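Maltose ABC transporter, periplasmic maltose-binding protein (Thermotoga maritima, PDB 2GHB) probably binds maltose and related maltodextrins in the periplasm and delivers them to an ABC transporter in the inner membrane. Local coordinates at residues K85-T90 and L302-D307; Y106-I111 and G320-A325. All blocks are in the same frame, centred on the assembly; numbering follows the deposited sequence.

Contact 1 (K85-T90 and L302-D307)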
# COMPACT_ATOMS: atom_id res chain seq x y z
N LYS A 85 -12.47 -5.53 -14.45
CA LYS A 85 -12.30 -6.89 -13.91
C LYS A 85 -10.83 -7.34 -13.86
O LYS A 85 -10.50 -8.30 -13.15
CB LYS A 85 -13.12 -7.91 -14.74
CG LYS A 85 -12.64 -8.12 -16.17
CD LYS A 85 -13.40 -9.25 -16.84
CE LYS A 85 -13.22 -9.28 -18.36
NZ LYS A 85 -11.86 -8.87 -18.83
N ASN A 86 -9.94 -6.67 -14.60
CA ASN A 86 -8.53 -7.08 -14.66
C ASN A 86 -7.62 -6.35 -13.65
O ASN A 86 -6.40 -6.54 -13.63
CB ASN A 86 -8.03 -6.90 -16.09
CG ASN A 86 -8.72 -7.86 -17.09
OD1 ASN A 86 -9.33 -7.43 -18.07
ND2 ASN A 86 -8.58 -9.14 -16.86
N PHE A 87 -8.22 -5.53 -12.80
CA PHE A 87 -7.47 -4.80 -11.80
C PHE A 87 -7.61 -5.53 -10.47
O PHE A 87 -8.64 -6.14 -10.23
CB PHE A 87 -8.02 -3.39 -11.66
CG PHE A 87 -7.61 -2.46 -12.75
CD1 PHE A 87 -6.61 -1.54 -12.55
CD2 PHE A 87 -8.24 -2.50 -13.99
CE1 PHE A 87 -6.23 -0.66 -13.59
CE2 PHE A 87 -7.88 -1.63 -15.01
CZ PHE A 87 -6.87 -0.71 -14.80
N TYR A 88 -6.59 -5.48 -9.63
CA TYR A 88 -6.70 -5.99 -8.24
C TYR A 88 -7.78 -5.25 -7.44
O TYR A 88 -7.85 -3.99 -7.46
CB TYR A 88 -5.36 -5.85 -7.50
CG TYR A 88 -4.31 -6.80 -8.03
CD1 TYR A 88 -4.34 -8.16 -7.68
CD2 TYR A 88 -3.32 -6.36 -8.87
CE1 TYR A 88 -3.38 -9.07 -8.20
CE2 TYR A 88 -2.35 -7.24 -9.39
CZ TYR A 88 -2.39 -8.58 -9.05
OH TYR A 88 -1.45 -9.42 -9.55
N GLU A 89 -8.58 -6.01 -6.71
CA GLU A 89 -9.72 -5.44 -5.98
C GLU A 89 -9.23 -4.36 -5.05
O GLU A 89 -9.84 -3.30 -4.97
CB GLU A 89 -10.49 -6.50 -5.18
CG GLU A 89 -11.12 -7.64 -6.03
CD GLU A 89 -12.02 -8.59 -5.22
OE1 GLU A 89 -12.18 -8.39 -3.97
OE2 GLU A 89 -12.58 -9.54 -5.85
N THR A 90 -8.12 -4.59 -4.38
CA THR A 90 -7.67 -3.61 -3.37
C THR A 90 -7.13 -2.30 -3.96
O THR A 90 -7.13 -1.28 -3.30
CB THR A 90 -6.66 -4.21 -2.34
OG1 THR A 90 -5.34 -4.21 -2.87
CG2 THR A 90 -7.04 -5.62 -1.98
N LEU A 302 4.76 -2.04 -8.26
CA LEU A 302 3.81 -3.17 -8.27
C LEU A 302 2.57 -2.80 -9.11
O LEU A 302 1.95 -1.79 -8.83
CB LEU A 302 3.35 -3.58 -6.85
CG LEU A 302 4.39 -3.63 -5.73
CD1 LEU A 302 3.78 -4.08 -4.44
CD2 LEU A 302 5.55 -4.51 -6.12
N PRO A 303 2.23 -3.62 -10.11
CA PRO A 303 1.14 -3.29 -11.02
C PRO A 303 -0.23 -3.37 -10.36
O PRO A 303 -0.44 -4.17 -9.43
CB PRO A 303 1.25 -4.34 -12.12
CG PRO A 303 1.95 -5.48 -11.49
CD PRO A 303 2.86 -4.91 -10.47
N SER A 304 -1.14 -2.53 -10.85
CA SER A 304 -2.54 -2.53 -10.40
C SER A 304 -3.39 -3.57 -11.15
O SER A 304 -4.52 -3.84 -10.74
CB SER A 304 -3.12 -1.14 -10.63
OG SER A 304 -3.04 -0.81 -12.02
N ARG A 305 -2.85 -4.16 -12.23
CA ARG A 305 -3.57 -5.11 -13.07
C ARG A 305 -2.99 -6.52 -12.99
O ARG A 305 -1.77 -6.72 -13.04
CB ARG A 305 -3.55 -4.68 -14.55
CG ARG A 305 -4.38 -3.45 -14.87
CD ARG A 305 -4.35 -3.15 -16.34
NE ARG A 305 -5.06 -4.18 -17.10
CZ ARG A 305 -6.14 -3.97 -17.86
NH1 ARG A 305 -6.64 -2.76 -18.01
NH2 ARG A 305 -6.69 -4.99 -18.51
N LYS A 306 -3.88 -7.49 -12.89
CA LYS A 306 -3.54 -8.90 -12.77
C LYS A 306 -2.86 -9.40 -14.03
O LYS A 306 -1.90 -10.16 -13.97
CB LYS A 306 -4.79 -9.71 -12.45
CG LYS A 306 -5.41 -9.39 -11.09
CD LYS A 306 -6.78 -10.03 -10.87
CE LYS A 306 -7.88 -9.43 -11.75
NZ LYS A 306 -9.26 -9.92 -11.35
N ASP A 307 -3.32 -8.92 -15.19
CA ASP A 307 -2.76 -9.36 -16.46
C ASP A 307 -1.39 -8.70 -16.78
O ASP A 307 -0.63 -9.23 -17.59
CB ASP A 307 -3.77 -9.20 -17.61
CG ASP A 307 -4.43 -7.83 -17.64
OD1 ASP A 307 -4.02 -6.97 -16.86
OD2 ASP A 307 -5.37 -7.62 -18.42

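Contact 2 (Y106-I111 and G320-A325)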
# COMPACT_ATOMS: atom_id res chain seq x y z
N TYR A 106 -2.54 2.74 -11.05
CA TYR A 106 -1.47 2.17 -11.87
C TYR A 106 -0.34 1.46 -11.07
O TYR A 106 0.50 0.77 -11.69
CB TYR A 106 -0.84 3.23 -12.73
CG TYR A 106 -0.19 4.35 -11.99
CD1 TYR A 106 1.15 4.29 -11.62
CD2 TYR A 106 -0.88 5.51 -11.69
CE1 TYR A 106 1.77 5.33 -10.97
CE2 TYR A 106 -0.26 6.58 -11.00
CZ TYR A 106 1.05 6.48 -10.66
OH TYR A 106 1.69 7.51 -9.99
N ALA A 107 -0.32 1.64 -9.75
CA ALA A 107 0.76 1.10 -8.92
C ALA A 107 0.29 0.91 -7.50
O ALA A 107 -0.46 1.74 -6.97
CB ALA A 107 1.96 2.04 -8.92
N MET A 108 0.78 -0.17 -6.88
CA MET A 108 0.53 -0.51 -5.48
C MET A 108 1.88 -0.62 -4.74
O MET A 108 2.94 -0.76 -5.35
CB MET A 108 -0.18 -1.85 -5.36
CG MET A 108 -1.57 -1.93 -5.92
SD MET A 108 -2.39 -3.49 -5.57
CE MET A 108 -1.42 -4.70 -6.46
N GLU A 109 1.81 -0.56 -3.42
CA GLU A 109 2.98 -0.63 -2.55
C GLU A 109 2.56 -1.30 -1.25
O GLU A 109 1.70 -0.79 -0.55
CB GLU A 109 3.47 0.77 -2.23
CG GLU A 109 4.87 0.81 -1.65
CD GLU A 109 5.39 2.23 -1.51
OE1 GLU A 109 4.73 3.04 -0.83
OE2 GLU A 109 6.44 2.55 -2.10
N ALA A 110 3.15 -2.45 -0.95
CA ALA A 110 2.98 -3.07 0.38
C ALA A 110 4.24 -3.81 0.84
O ALA A 110 5.14 -4.08 0.03
CB ALA A 110 1.79 -3.98 0.40
N ILE A 111 4.31 -4.10 2.15
CA ILE A 111 5.46 -4.81 2.71
C ILE A 111 5.25 -6.31 2.49
O ILE A 111 4.12 -6.80 2.28
CB ILE A 111 5.74 -4.45 4.21
CG1 ILE A 111 4.61 -4.94 5.14
CG2 ILE A 111 5.98 -2.96 4.35
CD1 ILE A 111 4.61 -4.30 6.56
N GLY A 320 6.27 -11.52 -5.34
CA GLY A 320 6.10 -11.69 -3.91
C GLY A 320 5.45 -10.47 -3.30
O GLY A 320 4.49 -10.59 -2.54
N PHE A 321 5.97 -9.30 -3.65
CA PHE A 321 5.37 -8.01 -3.25
C PHE A 321 3.92 -7.86 -3.73
O PHE A 321 3.06 -7.43 -2.95
CB PHE A 321 6.19 -6.81 -3.78
CG PHE A 321 7.44 -6.53 -3.00
CD1 PHE A 321 7.41 -6.36 -1.61
CD2 PHE A 321 8.67 -6.42 -3.65
CE1 PHE A 321 8.56 -6.10 -0.90
CE2 PHE A 321 9.82 -6.16 -2.94
CZ PHE A 321 9.77 -5.98 -1.57
N THR A 322 3.64 -8.23 -4.97
CA THR A 322 2.32 -7.94 -5.55
C THR A 322 1.26 -8.86 -4.96
O THR A 322 0.12 -8.46 -4.74
CB THR A 322 2.33 -7.96 -7.11
OG1 THR A 322 3.29 -7.01 -7.59
CG2 THR A 322 0.97 -7.55 -7.69
N LEU A 323 1.64 -10.10 -4.68
CA LEU A 323 0.76 -11.04 -3.99
C LEU A 323 0.42 -10.57 -2.57
O LEU A 323 -0.69 -10.76 -2.09
CB LEU A 323 1.40 -12.42 -3.93
CG LEU A 323 1.70 -13.08 -5.29
CD1 LEU A 323 2.20 -14.50 -5.05
CD2 LEU A 323 0.49 -13.06 -6.21
N SER A 324 1.40 -9.97 -1.91
CA SER A 324 1.20 -9.40 -0.57
C SER A 324 0.18 -8.25 -0.67
O SER A 324 -0.84 -8.22 0.06
CB SER A 324 2.56 -8.95 -0.01
OG SER A 324 2.50 -8.58 1.35
N ALA A 325 0.45 -7.33 -1.60
CA ALA A 325 -0.44 -6.18 -1.80
C ALA A 325 -1.88 -6.61 -2.17
O ALA A 325 -2.84 -6.08 -1.65
CB ALA A 325 0.13 -5.23 -2.85

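Contact 1 (K85-T90 and L302-D307)
The rings of F87 and Y88 each carry a methylene of R305 or K306 on one face. Over the centre of the F87 ring lies CG of R305, 3.6 Å from the centroid and 11° off the ring normal; K306 CG sits over a face of the Y88 ring, 3.7 Å from its centroid and displaced toward the rim. These are CH-pi contacts, and long side chains suit them because the charged ends can travel on to polar partners. R305 does so by bending at chi3 (68°), which swings its guanidinium past the F87 ring, the two planes 57° apart. At the guanidinium edge D307, a neighbour in the same segment, is gripped side-on: R305 NE donates to D307 OD1 (3.0 Å) and R305 NH2 to D307 OD2 (2.9 Å), both through syn lone pairs and nearly straight, while NH2 also pairs with D83. This bidentate pair fixes the rotation of the guanidinium, and CB of N86 rests 3.4 Å from R305 NH2.

The backbones meet at a single bridge, F87 with R305. K306 N donates to N86 O at 2.8 Å, Y88 N to S304 O at 2.9 Å, and CA-H...O contacts from R305 and F87 reach the same two oxygens. K306 bends at its own chi3 and returns NZ to K85 O at 2.7 Å, nearly along the C=O axis, so its ammonium is tied to backbone while its stem covers Y88. S304, small enough to lie beside F87, turns OG to P105 O.

Y88 and R305 are the N-cap residues of helices 89-94 and 306-312. The arrangement is thus an isolated beta bridge joining two loops just where each turns into a helix, within a periplasmic-binding-protein fold.

Contact 2 (Y106-I111 and G320-A325)
This is a buried helix-on-strand contact about 7 Å from the centre of the chain: helix 316-327 lies against the end of 106-111, part of the long strand 100-116, and meets it mainly through small side chains. Closest approach of the backbones is at A110 and A325, whose CA atoms are 5.1 Å apart. Alanine suits both places, since its single methyl fits so close a backbone approach: CB of A110 comes directly against A325, 3.8 Å from its CA. M108 packs next to them. Its chain bends at chi3 (-65°), bringing CE against both T322 CG2 (3.9 Å) and A325 CB (4.0 Å); the flexible thioether lets the terminal methyl settle against two helix residues. T322 gives only its methyl to this pairing, its OG1 being bonded back to V318 O, one turn earlier in the helix.

Strand 100-116 belongs to the mixed sheet of this periplasmic-binding-protein fold, pairing there with strands 260-268 and 302-303. At the start of the segment the strand carries a classic beta bulge, Y106 and A107 sharing Q264 as their opposite residue.

Beyond A110 the contact turns polar. With chi1 at -171°, the S324 hydroxyl points away from its own backbone N and its OG reaches I111 O, a 2.6 Å bond received in the carbonyl plane. Replacing S324 by an alanine removes that hydroxyl and would probably leave the buried I111 carbonyl without this donor. The F321 ring stands obliquely beside A110 O, CD1 3.6 Å from the oxygen, and continues onto A112 and I114 further along the strand.

In the fold
Contact 2 is wholly buried and lies nearer the centre of the chain; contact 1, partly buried, has K85 and K306 at the surface. Their chemistry follows: contact 1 relies on backbone bonds across the segments and charged stems over aromatic rings, with a salt bridge inside 302-307 holding R305 in place, whereas contact 2 relies on alanines, a methionine and one serine hydroxyl. Both reach the same mixed sheet, where strands 302-303 and 100-116 are antiparallel neighbours, with L302 O probably hydrogen-bonded to M108 N at 2.8 Å. Helices 306-312 and 316-327 follow one another in the chain, so each contact ties one of them to earlier parts of the sequence. M108 packs against Y88 and L302 against F321.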